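Local coordinates for protein glucose 1-dehydrogenase (Haloferax mediterranei, PDB 2VWQ) that catalyses the zinc-dependent oxidation of D-glucose and related aldoses to gluconolactone and its analogues, using NADP+ in preference to NAD+, at residues G36-D41 / G62-G67. Residues are numbered along the deposited sequence; the frame is centred on the assembly and turned at random.
Sequences GVDGTD and GHEAVG. With ZN (zinc ion), chain C.
G36 N donates to E64 O (2.8 Å), joining antiparallel strands 27-37 and 64-71. Then segment 36-41 turns into helix 39-46, while 62-67 arrives through G62, whose positive phi (94°) suits glycine. A CB at G36 would run into E64 OE1.

In the capping box of D38 and D41, D38 OD1, met from above its carboxylate plane, accepts from T40 N (2.9 Å), and D41 OD2 accepts from D38 N. D41 OD1 takes a weak bond from G62 N and one from water 2, which accepts from H63 ND1. Water 1 ties D41 OD2 to G36 O and H63 N. H63 ND1 thus donating, NE2 binds zinc at 2.2 Å. E64 lays CG over one face of that imidazole, toward its rim, and binds zinc through OE2 (2.3 Å). D38 CG lies between its backbone N and carbonyl carbon (chi1 84°), turning the carboxylate toward zinc and H63, planes 63° apart, with OD1 at ring edge CE1. Though an established zinc ligand, D38 keeps OD2 2.9 Å from the metal, farther than H63 NE2 and E64 OE2. With an alanine in place of D38, T40 N would probably lose its cap and the zinc one of its carboxylates.

E150, from helix 149-164, and a doubtfully close water 3 also bind this catalytic zinc beside NADP; K349 of strand 349-353 pairs with E64 OE1, and strand 82-85 flanks strand 64-71.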
loop_
_atom_site.group_PDB
_atom_site.type_symbol
_atom_site.label_atom_id
_atom_site.label_comp_id
_atom_site.label_asym_id
_atom_site.label_seq_id
_atom_site.Cartn_x
_atom_site.Cartn_y
_atom_site.Cartn_z
ATOM N N GLY A 36 -11.846 1.942 29.106
ATOM C CA GLY A 36 -12.585 1.051 28.204
ATOM C C GLY A 36 -11.945 -0.325 28.152
ATOM O O GLY A 36 -10.783 -0.479 28.493
ATOM N N VAL A 37 -12.717 -1.325 27.746
ATOM C CA VAL A 37 -12.215 -2.686 27.557
ATOM C C VAL A 37 -12.284 -2.953 26.062
ATOM O O VAL A 37 -13.314 -2.686 25.470
ATOM C CB VAL A 37 -13.124 -3.716 28.290
ATOM C CG1 VAL A 37 -12.664 -5.167 28.036
ATOM C CG2 VAL A 37 -13.194 -3.433 29.782
ATOM N N ASP A 38 -11.210 -3.433 25.422
ATOM C CA ASP A 38 -11.377 -4.014 24.075
ATOM C C ASP A 38 -10.810 -5.450 23.962
ATOM O O ASP A 38 -10.422 -6.054 24.977
ATOM C CB ASP A 38 -10.983 -3.053 22.901
ATOM C CG ASP A 38 -9.502 -3.031 22.568
ATOM O OD1 ASP A 38 -8.710 -3.808 23.083
ATOM O OD2 ASP A 38 -9.110 -2.176 21.769
ATOM N N GLY A 39 -10.831 -5.975 22.735
ATOM C CA GLY A 39 -10.381 -7.340 22.433
ATOM C C GLY A 39 -9.019 -7.653 23.002
ATOM O O GLY A 39 -8.790 -8.734 23.543
ATOM N N THR A 40 -8.124 -6.677 22.920
ATOM C CA THR A 40 -6.762 -6.845 23.391
ATOM C C THR A 40 -6.697 -7.143 24.875
ATOM O O THR A 40 -5.861 -7.925 25.313
ATOM C CB THR A 40 -5.926 -5.591 23.027
ATOM O OG1 THR A 40 -6.080 -5.301 21.622
ATOM C CG2 THR A 40 -4.472 -5.806 23.335
ATOM N N ASP A 41 -7.592 -6.553 25.660
ATOM C CA ASP A 41 -7.671 -6.888 27.084
ATOM C C ASP A 41 -8.106 -8.340 27.294
ATOM O O ASP A 41 -7.613 -9.030 28.193
ATOM C CB ASP A 41 -8.649 -5.948 27.808
ATOM C CG ASP A 41 -8.157 -4.516 27.840
ATOM O OD1 ASP A 41 -7.312 -4.230 28.726
ATOM O OD2 ASP A 41 -8.582 -3.704 26.972
ATOM N N GLY A 62 -5.883 -2.534 30.673
ATOM C CA GLY A 62 -6.526 -1.301 30.197
ATOM C C GLY A 62 -5.572 -0.348 29.497
ATOM O O GLY A 62 -4.559 0.067 30.068
ATOM N N HIS A 63 -5.918 0.027 28.268
ATOM C CA HIS A 63 -5.128 0.998 27.510
ATOM C C HIS A 63 -5.924 2.183 26.965
ATOM O O HIS A 63 -5.343 3.077 26.360
ATOM C CB HIS A 63 -4.369 0.305 26.375
ATOM C CG HIS A 63 -5.247 -0.216 25.273
ATOM N ND1 HIS A 63 -5.780 -1.480 25.294
ATOM C CD2 HIS A 63 -5.661 0.344 24.113
ATOM C CE1 HIS A 63 -6.503 -1.672 24.203
ATOM N NE2 HIS A 63 -6.429 -0.589 23.457
ATOM N N GLU A 64 -7.234 2.179 27.186
ATOM C CA GLU A 64 -8.134 3.211 26.712
ATOM C C GLU A 64 -8.637 3.977 27.923
ATOM O O GLU A 64 -9.605 3.571 28.554
ATOM C CB GLU A 64 -9.330 2.568 25.983
ATOM C CG GLU A 64 -8.943 1.656 24.864
ATOM C CD GLU A 64 -10.122 1.013 24.157
ATOM O OE1 GLU A 64 -11.242 1.010 24.711
ATOM O OE2 GLU A 64 -9.928 0.495 23.029
ATOM N N ALA A 65 -7.999 5.085 28.262
ATOM C CA ALA A 65 -8.334 5.756 29.505
ATOM C C ALA A 65 -8.602 7.241 29.341
ATOM O O ALA A 65 -8.138 7.882 28.396
ATOM C CB ALA A 65 -7.219 5.549 30.506
ATOM N N VAL A 66 -9.362 7.764 30.296
ATOM C CA VAL A 66 -9.554 9.180 30.484
ATOM C C VAL A 66 -9.460 9.415 31.984
ATOM O O VAL A 66 -9.916 8.594 32.772
ATOM C CB VAL A 66 -10.893 9.679 29.892
ATOM C CG1 VAL A 66 -12.109 8.960 30.524
ATOM C CG2 VAL A 66 -10.998 11.222 30.020
ATOM N N GLY A 67 -8.815 10.514 32.361
ATOM C CA GLY A 67 -8.621 10.864 33.746
ATOM C C GLY A 67 -8.535 12.357 33.945
ATOM O O GLY A 67 -8.585 13.112 32.985
HETATM ZN ZN ZN C . -7.822 0.369 22.124
HETATM O O HOH W 1 -8.401 -1.057 27.313
HETATM O O HOH W 2 -5.297 -3.437 27.199
HETATM O O HOH W 3 -7.349 -0.784 20.947
#